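PDB 1Y2M: phenylalanine ammonia-lyase from Rhodosporidium toruloides, which catalyses the non-oxidative deamination of L-phenylalanine and L-tyrosine to trans-cinnamate and p-coumarate, with release of ammonium. Local coordinates for residues V42-V45 and D46-K50; A282-D285 and A286-S290; I664-A667 and F668-E672; I707-V710 and L711-M714. All blocks are in the same frame, centred on the assembly; numbering follows the deposited sequence.

Contact 1 of 4, residues V42-V45 and D46-K50; sequences VTQV and DIVEK
Asp46 reaches back over the start of helix 44-52 to meet Thr43, the residue just before the first turn. Its CB lies 3.3 Å from Thr43 O, against the carbonyl that also receives the backbone N-H of Ile47. One atom further out, Asp46 CG comes to 3.0 Å from Thr43 OG1, so the carboxylate carbon sits close beside the hydroxyl. At the tip, Asp46 OD1 lies 3.4 Å from Thr43 OG1, while Asp46 OD2 takes the backbone N-H of Thr43 at 3.2 Å; this bond is bent, 136° at the hydrogen, and the donor comes from above the carboxylate plane. Thr43 answers in kind. With chi1 at 63° its OG1 is tucked between its own N and carbonyl carbon, from where it accepts the backbone N-H of Asp46 at 3.0 Å along a nearly straight line. A short hydroxyl suits this place because it can reach an N-H of the first turn, which has no earlier helix carbonyl to bind, and aspartate returns the bond from one turn on. Beside this polar exchange, the methyl Val42 CG2 packs against Ile47 CG1 at 4.2 Å, two branched apolar chains on the side facing helices 30-33 and 368-391. The reciprocal Thr43-Asp46 bonds are those of a capping box, and the Val42-Ile47 pair adds the hydrophobic staple that often accompanies such a helix N-terminus.

Contact 2 of 4, residues A282-D285 and A286-S290; sequences ALHD and AHMLS
His284 and Met288 lie one turn apart on helix 273-303, one of the long helices at the core of the PAL/histidase fold, and the methyl of one is laid on the ring of the other. Met288, built as selenomethionine, bends at chi2 (-55°), which swings CE back over the imidazole. The methyl stands 3.7 Å from the ring centroid in a CH-pi contact, offset toward NE2. At the edge of the same ring, ND1 donates to Asp285 OD1 at 2.9 Å with the acceptor close to the ring plane, a bond that fixes the ring's rotation; the carboxylate also forms a salt bridge with Arg77. A leucine in place of His284 would probably leave Asp285 OD1 short of a partner and its carboxylate freer to turn, and the Met288 methyl without its flat seat. The pair Leu283 and His287 repeats the theme with the ring now on the later residue: Leu283 CD1 sits over one imidazole face, 4.2 Å from its centroid. Gln44 NE2 bonds to His287 ND1 and His383 ND1 to its NE2, which suits a histidine buried among three helices. Close to that ring's rim, Leu283 CG comes within 3.6 Å of His287 NE2.

Contact 3 of 4, residues I664-A667 and F668-E672; sequences ILYA and FVREE
Tyr666 and Arg670 meet because their torsions carry them to the same flank of helix 662-672: the tyrosine CG stands opposite its own N, while chi1 of the arginine (-78°) sets its CG beside its own N and over the phenol, and a sharp bend at chi2 (-87°) then directs the chain beyond. The methylene Arg670 CG lies above one face of the ring, 4.0 Å from its centroid, a CH-pi contact offset toward the hydroxyl-bearing rim. Beyond it the guanidinium does not lie flat on the ring, the two planes being 62° apart. A water spans the polar ends, donating to Tyr666 OH at 2.9 Å and accepting from Arg670 NE in a weak bond of 3.4 Å. Both side chains also bind Asp536 of helix 506-560, the arginine by a salt bridge, so a buried charge is matched there, and Arg670 NH1 also bonds to Val675 O. A phenylalanine in place of Tyr666 would keep the ring under Arg670 but would probably leave Asp536 and the water each short of a partner. The helix itself widens at its end into a pi-type turn: Ala667 O accepts the regular bond from Glu671 N at 2.9 Å and a second, weak one from Glu672 N at 3.4 Å. Further round the helix, Leu665 CD1 touches Phe668 CD2 at 4.1 Å and lies 4.4 Å from Val669 CG2. These apolar chains suit the buried flanks, where Val669 rests on helix 506-560 and Phe668 on the helix of residues 708-714.

Contact 4 of 4, residues I707-V710 and L711-M714; sequences INNV and LLKM
Ile707 starts the run by accepting the backbone N-H of Leu711 at its carbonyl, 3.1 Å away, and by setting its methyl CG2 4.3 Å from Leu711 CD1. Leu711 carries its CG beside its own backbone N (chi1 -64°), a setting that lays the branch back along the Ile707 carbonyl, with CG 3.5 Å from that oxygen. Both residues are buried, and branched aliphatic chains fill such a place without bringing in a polar group. Asn708 follows and gives its carbonyl to Leu712 N, while its amide turns the other way, to pack on His284 and Met288 of helix 273-303. These are the regular i to i+4 bonds of an alpha-helix, here the short one that closes the chain near its C-terminus. Next, Asn709 O accepts the backbone N-H of Lys713, with Lys713 N 3.0 Å away; the side-chain Asn709 OD1 comes only within 4.5 Å of Leu712 CD2, a loose touch. Asn709 and Lys713, both exposed, suit a flank facing solvent. Val710 completes the segment. Its carbonyl oxygen receives Met714 N at 3.0 Å and is also approached by the side chain of that selenomethionine, CG at 3.2 Å and SE at 3.8 Å. Flexible and unbranched beyond CB, Met714 can follow the backbone in this way and then bend at chi3 (77°) among the side chains of helix 662-672, while its own carbonyl is bound by Arg661.

In the fold
Four helix turns pack here in one region of the subunit, away from the annotated active-site residues. Contacts 1 and 2, with centres about 12 Å apart, are joined by a probable hydrogen bond from Ser290 OG to Gln44 OE1 (2.7 Å) and by Val48 CG1 packed on Met288 SE (3.7 Å). The C-terminal turn of contact 4 touches all three others: Leu712 CD1 meets Glu49 CB of contact 1 at 3.8 Å, Leu711 CD1 lies 3.6 Å from Met288 O of contact 2, and Val710 CG2 packs on Phe668 CD1 of contact 3 at 3.7 Å. Contacts 1 and 3 do not touch, their nearest atoms being about 12 Å apart, so contact 4 bridges them.

Contact 1 of 4, residues V42-V45 and D46-K50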
ATOM      1  N   VAL B  42      -2.384  32.396   9.662  1.00 24.22           N
ATOM      2  CA  VAL B  42      -1.585  31.615  10.606  1.00 22.85           C
ATOM      3  C   VAL B  42      -0.586  30.811   9.828  1.00 23.30           C
ATOM      4  O   VAL B  42      -0.872  30.391   8.706  1.00 27.31           O
ATOM      5  CB  VAL B  42      -2.417  30.666  11.435  1.00 21.34           C
ATOM      6  CG1 VAL B  42      -2.921  29.467  10.576  1.00 31.66           C
ATOM      7  CG2 VAL B  42      -1.626  30.206  12.688  1.00 24.12           C
ATOM      8  N   THR B  43       0.591  30.628  10.392  1.00 17.55           N
ATOM      9  CA  THR B  43       1.630  29.911   9.680  1.00 13.27           C
ATOM     10  C   THR B  43       2.195  28.841  10.573  1.00 12.16           C
ATOM     11  O   THR B  43       2.050  28.869  11.800  1.00 12.53           O
ATOM     12  CB  THR B  43       2.780  30.841   9.262  1.00 14.15           C
ATOM     13  OG1 THR B  43       3.387  31.374  10.455  1.00 12.81           O
ATOM     14  CG2 THR B  43       2.275  31.990   8.367  1.00 17.14           C
ATOM     15  N   GLN B  44       2.938  27.934   9.958  1.00 11.27           N
ATOM     16  CA  GLN B  44       3.588  26.872  10.692  1.00 10.61           C
ATOM     17  C   GLN B  44       4.630  27.458  11.631  1.00 11.27           C
ATOM     18  O   GLN B  44       4.742  27.041  12.769  1.00  9.94           O
ATOM     19  CB  GLN B  44       4.200  25.864   9.715  1.00 14.53           C
ATOM     20  CG  GLN B  44       4.889  24.701  10.383  1.00 13.46           C
ATOM     21  CD  GLN B  44       5.172  23.614   9.389  1.00 11.72           C
ATOM     22  OE1 GLN B  44       5.821  23.896   8.372  1.00 13.61           O
ATOM     23  NE2 GLN B  44       4.690  22.366   9.646  1.00 10.12           N
ATOM     24  N   VAL B  45       5.392  28.454  11.168  1.00 11.46           N
ATOM     25  CA  VAL B  45       6.321  29.099  12.072  1.00 11.23           C
ATOM     26  C   VAL B  45       5.611  29.693  13.293  1.00 11.41           C
ATOM     27  O   VAL B  45       6.124  29.533  14.420  1.00 11.93           O
ATOM     28  CB  VAL B  45       7.163  30.212  11.342  1.00 11.71           C
ATOM     29  CG1 VAL B  45       8.055  30.940  12.370  1.00 19.92           C
ATOM     30  CG2 VAL B  45       8.050  29.617  10.236  1.00 19.08           C
ATOM     31  N   ASP B  46       4.465  30.375  13.102  1.00 11.58           N
ATOM     32  CA  ASP B  46       3.669  30.899  14.243  1.00 11.14           C
ATOM     33  C   ASP B  46       3.320  29.769  15.246  1.00 11.41           C
ATOM     34  O   ASP B  46       3.438  29.937  16.469  1.00 12.20           O
ATOM     35  CB  ASP B  46       2.321  31.499  13.788  1.00 12.41           C
ATOM     36  CG  ASP B  46       2.455  32.783  12.989  1.00 17.93           C
ATOM     37  OD1 ASP B  46       3.529  33.441  13.092  1.00 20.10           O
ATOM     38  OD2 ASP B  46       1.458  33.122  12.267  1.00 20.89           O
ATOM     39  N   ILE B  47       2.871  28.637  14.703  1.00 10.43           N
ATOM     40  CA  ILE B  47       2.494  27.459  15.478  1.00 11.13           C
ATOM     41  C   ILE B  47       3.678  26.892  16.271  1.00 10.31           C
ATOM     42  O   ILE B  47       3.601  26.609  17.469  1.00 13.01           O
ATOM     43  CB  ILE B  47       1.883  26.380  14.553  1.00 11.48           C
ATOM     44  CG1 ILE B  47       0.496  26.883  14.115  1.00 12.51           C
ATOM     45  CG2 ILE B  47       1.839  25.026  15.268  1.00 12.82           C
ATOM     46  CD1 ILE B  47      -0.220  26.074  13.014  1.00 14.77           C
ATOM     47  N   VAL B  48       4.804  26.762  15.580  1.00 11.43           N
ATOM     48  CA  VAL B  48       6.024  26.294  16.217  1.00 10.36           C
ATOM     49  C   VAL B  48       6.510  27.235  17.318  1.00  9.76           C
ATOM     50  O   VAL B  48       6.899  26.810  18.404  1.00  9.82           O
ATOM     51  CB  VAL B  48       7.103  26.045  15.145  1.00  9.92           C
ATOM     52  CG1 VAL B  48       8.497  25.889  15.757  1.00 11.56           C
ATOM     53  CG2 VAL B  48       6.716  24.837  14.305  1.00 13.15           C
ATOM     54  N   GLU B  49       6.480  28.530  17.041  1.00  8.90           N
ATOM     55  CA  GLU B  49       6.962  29.488  18.007  1.00 11.94           C
ATOM     56  C   GLU B  49       6.157  29.345  19.297  1.00 12.06           C
ATOM     57  O   GLU B  49       6.702  29.353  20.384  1.00 10.36           O
ATOM     58  CB  GLU B  49       6.794  30.898  17.449  1.00 14.38           C
ATOM     59  CG  GLU B  49       7.239  31.964  18.406  1.00 19.87           C
ATOM     60  CD  GLU B  49       7.088  33.370  17.824  1.00 24.91           C
ATOM     61  OE1 GLU B  49       6.109  33.620  17.063  1.00 41.97           O
ATOM     62  OE2 GLU B  49       7.938  34.232  18.141  1.00 44.60           O
ATOM     63  N   LYS B  50       4.847  29.155  19.159  1.00 10.15           N
ATOM     64  CA  LYS B  50       4.018  29.060  20.347  1.00 10.49           C
ATOM     65  C   LYS B  50       4.293  27.766  21.084  1.00 12.77           C
ATOM     66  O   LYS B  50       4.349  27.726  22.313  1.00 13.15           O
ATOM     67  CB  LYS B  50       2.554  29.145  19.968  1.00 12.79           C
ATOM     68  CG  LYS B  50       2.170  30.512  19.404  1.00 26.38           C
ATOM     69  CD  LYS B  50       2.277  31.661  20.450  1.00 39.09           C
ATOM     70  CE  LYS B  50       2.832  32.957  19.825  1.00 44.62           C
ATOM     71  NZ  LYS B  50       2.001  33.438  18.669  1.00 53.69           N
TER

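Contact 2 of 4, residues A282-D285 and A286-S290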
ATOM      1  N   ALA B 282       4.183  13.275  17.672  1.00  9.57           N
ATOM      2  CA  ALA B 282       4.560  13.069  16.272  1.00  9.75           C
ATOM      3  C   ALA B 282       4.324  14.314  15.419  1.00  9.24           C
ATOM      4  O   ALA B 282       5.146  14.685  14.562  1.00  9.64           O
ATOM      5  CB  ALA B 282       3.861  11.866  15.719  1.00 11.19           C
ATOM      6  N   LEU B 283       3.220  15.007  15.676  1.00  6.94           N
ATOM      7  CA  LEU B 283       2.957  16.229  14.931  1.00  9.16           C
ATOM      8  C   LEU B 283       3.945  17.330  15.271  1.00 10.30           C
ATOM      9  O   LEU B 283       4.463  18.017  14.385  1.00 10.40           O
ATOM     10  CB  LEU B 283       1.546  16.719  15.201  1.00  6.79           C
ATOM     11  CG  LEU B 283       1.200  17.987  14.398  1.00  8.22           C
ATOM     12  CD1 LEU B 283       1.335  17.782  12.900  1.00 12.75           C
ATOM     13  CD2 LEU B 283      -0.219  18.428  14.720  1.00 10.72           C
ATOM     14  N   HIS B 284       4.229  17.490  16.569  1.00  9.83           N
ATOM     15  CA  HIS B 284       5.293  18.402  16.996  1.00  9.54           C
ATOM     16  C   HIS B 284       6.591  18.151  16.223  1.00  8.79           C
ATOM     17  O   HIS B 284       7.184  19.089  15.648  1.00 10.53           O
ATOM     18  CB  HIS B 284       5.500  18.243  18.504  1.00  7.48           C
ATOM     19  CG  HIS B 284       6.707  18.924  19.061  1.00  8.91           C
ATOM     20  ND1 HIS B 284       7.976  18.397  18.950  1.00 12.10           N
ATOM     21  CD2 HIS B 284       6.822  20.039  19.833  1.00 13.90           C
ATOM     22  CE1 HIS B 284       8.822  19.197  19.600  1.00 10.92           C
ATOM     23  NE2 HIS B 284       8.153  20.191  20.141  1.00 13.62           N
ATOM     24  N   ASP B 285       6.982  16.892  16.129  1.00  9.13           N
ATOM     25  CA  ASP B 285       8.261  16.594  15.501  1.00  9.25           C
ATOM     26  C   ASP B 285       8.203  16.844  13.999  1.00 11.05           C
ATOM     27  O   ASP B 285       9.162  17.336  13.402  1.00 11.12           O
ATOM     28  CB  ASP B 285       8.667  15.159  15.852  1.00  9.07           C
ATOM     29  CG  ASP B 285       9.069  14.979  17.312  1.00 14.50           C
ATOM     30  OD1 ASP B 285       9.290  15.957  18.049  1.00 10.78           O
ATOM     31  OD2 ASP B 285       9.204  13.810  17.706  1.00 14.56           O
ATOM     32  N   ALA B 286       7.054  16.524  13.404  1.00  9.40           N
ATOM     33  CA  ALA B 286       6.838  16.722  11.967  1.00 10.12           C
ATOM     34  C   ALA B 286       6.918  18.179  11.631  1.00  9.44           C
ATOM     35  O   ALA B 286       7.442  18.555  10.593  1.00 10.48           O
ATOM     36  CB  ALA B 286       5.511  16.134  11.536  1.00 10.02           C
ATOM     37  N   HIS B 287       6.378  19.042  12.484  1.00  6.74           N
ATOM     38  CA  HIS B 287       6.453  20.493  12.180  1.00  7.77           C
ATOM     39  C   HIS B 287       7.904  20.939  12.054  1.00  7.88           C
ATOM     40  O   HIS B 287       8.282  21.747  11.192  1.00  8.72           O
ATOM     41  CB  HIS B 287       5.844  21.312  13.300  1.00  8.18           C
ATOM     42  CG  HIS B 287       4.334  21.357  13.326  1.00  8.49           C
ATOM     43  ND1 HIS B 287       3.563  21.686  12.231  1.00 10.87           N
ATOM     44  CD2 HIS B 287       3.476  21.233  14.372  1.00 10.26           C
ATOM     45  CE1 HIS B 287       2.288  21.709  12.597  1.00 12.53           C
ATOM     46  NE2 HIS B 287       2.211  21.447  13.899  1.00 11.54           N
HETATM   47  N   MSE B 288       8.736  20.422  12.966  1.00  8.97           N
HETATM   48  CA  MSE B 288      10.150  20.813  12.974  1.00  8.61           C
HETATM   49  C   MSE B 288      10.853  20.339  11.712  1.00 10.27           C
HETATM   50  O   MSE B 288      11.672  21.036  11.132  1.00 10.36           O
HETATM   51  CB  MSE B 288      10.899  20.269  14.192  1.00 10.23           C
HETATM   52  CG  MSE B 288      10.259  20.552  15.491  1.00  9.43           C
HETATM   53 SE   MSE B 288       9.907  22.469  15.773  1.00 21.61          SE
HETATM   54  CE  MSE B 288       8.698  22.159  17.356  1.00 20.45           C
ATOM     55  N   LEU B 289      10.506  19.129  11.271  1.00  8.22           N
ATOM     56  CA  LEU B 289      11.147  18.525  10.145  1.00  8.27           C
ATOM     57  C   LEU B 289      10.676  19.267   8.870  1.00  7.85           C
ATOM     58  O   LEU B 289      11.446  19.446   7.956  1.00  9.06           O
ATOM     59  CB  LEU B 289      10.823  17.043  10.079  1.00  7.97           C
ATOM     60  CG  LEU B 289      11.470  16.133  11.106  1.00  9.70           C
ATOM     61  CD1 LEU B 289      10.849  14.753  11.050  1.00 11.91           C
ATOM     62  CD2 LEU B 289      12.967  16.029  10.866  1.00 10.38           C
ATOM     63  N   SER B 290       9.456  19.772   8.863  1.00 10.23           N
ATOM     64  CA  SER B 290       8.954  20.567   7.751  1.00  8.13           C
ATOM     65  C   SER B 290       9.762  21.843   7.647  1.00  9.08           C
ATOM     66  O   SER B 290      10.186  22.245   6.565  1.00  9.54           O
ATOM     67  CB  SER B 290       7.491  20.939   8.035  1.00 10.38           C
ATOM     68  OG  SER B 290       6.983  21.814   7.057  1.00 14.55           O
TER

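Contact 3 of 4, residues I664-A667 and F668-E672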
ATOM      1  N   ILE B 664      23.298  30.830  10.593  1.00  8.34           N
ATOM      2  CA  ILE B 664      22.884  30.362  11.919  1.00  9.40           C
ATOM      3  C   ILE B 664      22.981  28.858  12.027  1.00 10.16           C
ATOM      4  O   ILE B 664      23.513  28.299  13.032  1.00 10.50           O
ATOM      5  CB  ILE B 664      21.477  30.883  12.272  1.00  8.36           C
ATOM      6  CG1 ILE B 664      21.531  32.396  12.377  1.00  8.10           C
ATOM      7  CG2 ILE B 664      21.000  30.287  13.605  1.00 12.94           C
ATOM      8  CD1 ILE B 664      20.125  33.113  12.443  1.00 12.90           C
ATOM      9  N   LEU B 665      22.433  28.183  11.012  1.00  9.72           N
ATOM     10  CA  LEU B 665      22.403  26.717  11.005  1.00  7.90           C
ATOM     11  C   LEU B 665      23.818  26.195  10.742  1.00  9.91           C
ATOM     12  O   LEU B 665      24.267  25.216  11.328  1.00 11.96           O
ATOM     13  CB  LEU B 665      21.428  26.188   9.961  1.00 10.26           C
ATOM     14  CG  LEU B 665      21.114  24.673  10.022  1.00 10.82           C
ATOM     15  CD1 LEU B 665      20.913  24.184  11.419  1.00 10.75           C
ATOM     16  CD2 LEU B 665      19.970  24.285   9.134  1.00 10.70           C
ATOM     17  N   TYR B 666      24.534  26.845   9.839  1.00  9.96           N
ATOM     18  CA  TYR B 666      25.918  26.461   9.562  1.00 10.25           C
ATOM     19  C   TYR B 666      26.769  26.466  10.848  1.00 10.96           C
ATOM     20  O   TYR B 666      27.427  25.493  11.187  1.00  9.29           O
ATOM     21  CB  TYR B 666      26.526  27.431   8.550  1.00 10.88           C
ATOM     22  CG  TYR B 666      27.975  27.190   8.177  1.00  9.41           C
ATOM     23  CD1 TYR B 666      28.307  26.448   7.052  1.00  7.79           C
ATOM     24  CD2 TYR B 666      29.007  27.736   8.917  1.00 12.28           C
ATOM     25  CE1 TYR B 666      29.637  26.213   6.682  1.00  7.45           C
ATOM     26  CE2 TYR B 666      30.347  27.506   8.566  1.00 12.07           C
ATOM     27  CZ  TYR B 666      30.651  26.765   7.450  1.00 11.50           C
ATOM     28  OH  TYR B 666      31.950  26.535   7.065  1.00 12.28           O
ATOM     29  N   ALA B 667      26.730  27.592  11.558  1.00  9.15           N
ATOM     30  CA  ALA B 667      27.449  27.742  12.828  1.00 10.32           C
ATOM     31  C   ALA B 667      26.985  26.723  13.848  1.00 10.81           C
ATOM     32  O   ALA B 667      27.784  26.161  14.564  1.00 11.74           O
ATOM     33  CB  ALA B 667      27.298  29.165  13.379  1.00 11.04           C
ATOM     34  N   PHE B 668      25.682  26.455  13.896  1.00 10.15           N
ATOM     35  CA  PHE B 668      25.187  25.473  14.867  1.00  9.97           C
ATOM     36  C   PHE B 668      25.831  24.123  14.676  1.00 11.08           C
ATOM     37  O   PHE B 668      26.282  23.486  15.621  1.00  9.28           O
ATOM     38  CB  PHE B 668      23.675  25.329  14.733  1.00 10.39           C
ATOM     39  CG  PHE B 668      23.081  24.281  15.626  1.00  9.05           C
ATOM     40  CD1 PHE B 668      23.095  24.445  17.020  1.00 13.72           C
ATOM     41  CD2 PHE B 668      22.497  23.126  15.078  1.00 10.84           C
ATOM     42  CE1 PHE B 668      22.540  23.468  17.867  1.00 13.15           C
ATOM     43  CE2 PHE B 668      21.948  22.172  15.909  1.00 12.74           C
ATOM     44  CZ  PHE B 668      21.954  22.345  17.307  1.00 12.78           C
ATOM     45  N   VAL B 669      25.889  23.667  13.426  1.00  8.08           N
ATOM     46  CA  VAL B 669      26.401  22.326  13.162  1.00  7.81           C
ATOM     47  C   VAL B 669      27.939  22.303  13.270  1.00  8.15           C
ATOM     48  O   VAL B 669      28.531  21.411  13.911  1.00  9.21           O
ATOM     49  CB  VAL B 669      25.940  21.816  11.801  1.00  9.58           C
ATOM     50  CG1 VAL B 669      26.583  20.488  11.530  1.00 11.04           C
ATOM     51  CG2 VAL B 669      24.461  21.642  11.805  1.00 10.09           C
ATOM     52  N   ARG B 670      28.605  23.268  12.662  1.00  7.80           N
ATOM     53  CA  ARG B 670      30.036  23.282  12.591  1.00  9.03           C
ATOM     54  C   ARG B 670      30.670  23.556  13.966  1.00 11.36           C
ATOM     55  O   ARG B 670      31.714  22.980  14.308  1.00 12.70           O
ATOM     56  CB  ARG B 670      30.475  24.337  11.549  1.00  8.12           C
ATOM     57  CG  ARG B 670      30.337  23.901  10.090  1.00  9.36           C
ATOM     58  CD  ARG B 670      31.591  23.155   9.638  1.00 10.20           C
ATOM     59  NE  ARG B 670      31.523  22.792   8.216  1.00  9.86           N
ATOM     60  CZ  ARG B 670      30.983  21.694   7.748  1.00  9.20           C
ATOM     61  NH1 ARG B 670      30.410  20.815   8.552  1.00  9.61           N
ATOM     62  NH2 ARG B 670      31.027  21.451   6.450  1.00  8.15           N
ATOM     63  N   GLU B 671      30.068  24.460  14.738  1.00  7.93           N
ATOM     64  CA  GLU B 671      30.618  24.873  16.019  1.00  7.79           C
ATOM     65  C   GLU B 671      29.946  24.180  17.171  1.00 10.72           C
ATOM     66  O   GLU B 671      30.616  23.476  17.930  1.00 14.31           O
ATOM     67  CB  GLU B 671      30.511  26.368  16.201  1.00  8.08           C
ATOM     68  CG  GLU B 671      31.182  27.166  15.127  1.00  9.90           C
ATOM     69  CD  GLU B 671      32.551  26.668  14.704  1.00 16.80           C
ATOM     70  OE1 GLU B 671      33.368  26.271  15.558  1.00 17.25           O
ATOM     71  OE2 GLU B 671      32.838  26.727  13.486  1.00 17.58           O
ATOM     72  N   GLU B 672      28.634  24.337  17.359  1.00  8.78           N
ATOM     73  CA  GLU B 672      28.030  23.749  18.552  1.00 11.65           C
ATOM     74  C   GLU B 672      28.023  22.237  18.539  1.00 11.88           C
ATOM     75  O   GLU B 672      28.288  21.603  19.575  1.00 11.83           O
ATOM     76  CB  GLU B 672      26.603  24.231  18.787  1.00 12.84           C
ATOM     77  CG  GLU B 672      26.507  25.667  19.241  1.00 15.68           C
ATOM     78  CD  GLU B 672      25.088  26.067  19.658  1.00 18.98           C
ATOM     79  OE1 GLU B 672      24.554  25.506  20.651  1.00 23.01           O
ATOM     80  OE2 GLU B 672      24.514  26.974  19.020  1.00 19.85           O
TER
HETATM   81  O   HOH W   1      34.199  24.825   7.868  1.00 15.33           O

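Contact 4 of 4, residues I707-V710 and L711-M714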
ATOM      1  N   ILE B 707      17.886  21.327  17.813  1.00  8.73           N
ATOM      2  CA  ILE B 707      17.889  22.110  16.568  1.00  9.30           C
ATOM      3  C   ILE B 707      16.669  23.054  16.486  1.00  8.54           C
ATOM      4  O   ILE B 707      16.625  24.013  15.710  1.00 10.43           O
ATOM      5  CB  ILE B 707      17.911  21.190  15.349  1.00  9.23           C
ATOM      6  CG1 ILE B 707      18.430  21.955  14.149  1.00  9.37           C
ATOM      7  CG2 ILE B 707      16.536  20.499  15.134  1.00 11.63           C
ATOM      8  CD1 ILE B 707      18.780  21.059  13.050  1.00 13.00           C
ATOM      9  N   ASN B 708      15.645  22.770  17.295  1.00 10.37           N
ATOM     10  CA  ASN B 708      14.377  23.484  17.145  1.00 10.80           C
ATOM     11  C   ASN B 708      14.461  24.969  17.328  1.00 10.09           C
ATOM     12  O   ASN B 708      13.958  25.708  16.475  1.00 10.32           O
ATOM     13  CB  ASN B 708      13.292  22.948  18.062  1.00 12.05           C
ATOM     14  CG  ASN B 708      12.942  21.474  17.767  1.00 11.39           C
ATOM     15  OD1 ASN B 708      13.321  20.923  16.720  1.00 10.95           O
ATOM     16  ND2 ASN B 708      12.228  20.817  18.734  1.00 10.59           N
ATOM     17  N   ASN B 709      15.138  25.431  18.375  1.00  9.12           N
ATOM     18  CA  ASN B 709      15.289  26.894  18.561  1.00  9.99           C
ATOM     19  C   ASN B 709      16.168  27.552  17.502  1.00 10.58           C
ATOM     20  O   ASN B 709      16.039  28.725  17.247  1.00 12.73           O
ATOM     21  CB  ASN B 709      15.790  27.217  19.966  1.00 12.04           C
ATOM     22  CG  ASN B 709      14.675  27.090  21.039  1.00 20.25           C
ATOM     23  OD1 ASN B 709      13.462  27.169  20.743  1.00 24.45           O
ATOM     24  ND2 ASN B 709      15.093  26.917  22.297  1.00 29.65           N
ATOM     25  N   VAL B 710      17.042  26.774  16.898  1.00  9.59           N
ATOM     26  CA  VAL B 710      17.848  27.230  15.747  1.00  9.90           C
ATOM     27  C   VAL B 710      16.997  27.527  14.522  1.00  9.98           C
ATOM     28  O   VAL B 710      17.147  28.573  13.936  1.00 10.40           O
ATOM     29  CB  VAL B 710      18.946  26.213  15.411  1.00 12.87           C
ATOM     30  CG1 VAL B 710      19.858  26.759  14.350  1.00 11.00           C
ATOM     31  CG2 VAL B 710      19.720  25.868  16.643  1.00 15.70           C
ATOM     32  N   LEU B 711      16.088  26.617  14.185  1.00 10.88           N
ATOM     33  CA  LEU B 711      15.126  26.801  13.089  1.00 10.17           C
ATOM     34  C   LEU B 711      14.287  28.017  13.364  1.00 10.83           C
ATOM     35  O   LEU B 711      14.037  28.822  12.451  1.00 12.10           O
ATOM     36  CB  LEU B 711      14.263  25.544  12.955  1.00 11.38           C
ATOM     37  CG  LEU B 711      15.066  24.306  12.546  1.00 15.10           C
ATOM     38  CD1 LEU B 711      14.187  23.055  12.655  1.00 15.19           C
ATOM     39  CD2 LEU B 711      15.529  24.496  11.124  1.00 15.15           C
ATOM     40  N   LEU B 712      13.880  28.180  14.623  1.00 11.84           N
ATOM     41  CA  LEU B 712      13.028  29.337  14.968  1.00 11.61           C
ATOM     42  C   LEU B 712      13.787  30.627  14.784  1.00 11.75           C
ATOM     43  O   LEU B 712      13.293  31.565  14.174  1.00 12.39           O
ATOM     44  CB  LEU B 712      12.484  29.212  16.389  1.00 13.17           C
ATOM     45  CG  LEU B 712      11.435  30.253  16.797  1.00 18.59           C
ATOM     46  CD1 LEU B 712      10.194  30.195  15.930  1.00 24.85           C
ATOM     47  CD2 LEU B 712      11.072  30.083  18.294  1.00 21.56           C
ATOM     48  N   LYS B 713      15.015  30.678  15.284  1.00 12.68           N
ATOM     49  CA  LYS B 713      15.829  31.884  15.158  1.00 12.76           C
ATOM     50  C   LYS B 713      16.058  32.272  13.680  1.00 12.62           C
ATOM     51  O   LYS B 713      16.030  33.444  13.333  1.00 11.22           O
ATOM     52  CB  LYS B 713      17.181  31.644  15.821  1.00 18.20           C
ATOM     53  CG  LYS B 713      17.827  32.859  16.373  1.00 29.88           C
ATOM     54  CD  LYS B 713      19.346  32.747  16.439  1.00 26.54           C
ATOM     55  CE  LYS B 713      19.855  31.852  17.575  1.00 36.82           C
ATOM     56  NZ  LYS B 713      21.345  32.115  17.794  1.00 36.99           N
HETATM   57  N   MSE B 714      16.313  31.286  12.833  1.00 12.65           N
HETATM   58  CA  MSE B 714      16.533  31.525  11.415  1.00 13.43           C
HETATM   59  C   MSE B 714      15.307  32.079  10.724  1.00 15.29           C
HETATM   60  O   MSE B 714      15.444  32.873   9.812  1.00 13.87           O
HETATM   61  CB  MSE B 714      16.949  30.245  10.653  1.00 15.36           C
HETATM   62  CG  MSE B 714      18.196  29.562  11.064  1.00 18.46           C
HETATM   63 SE   MSE B 714      17.971  27.705  10.282  1.00 24.66          SE
HETATM   64  CE  MSE B 714      18.388  28.139   8.412  1.00 16.05           C
TER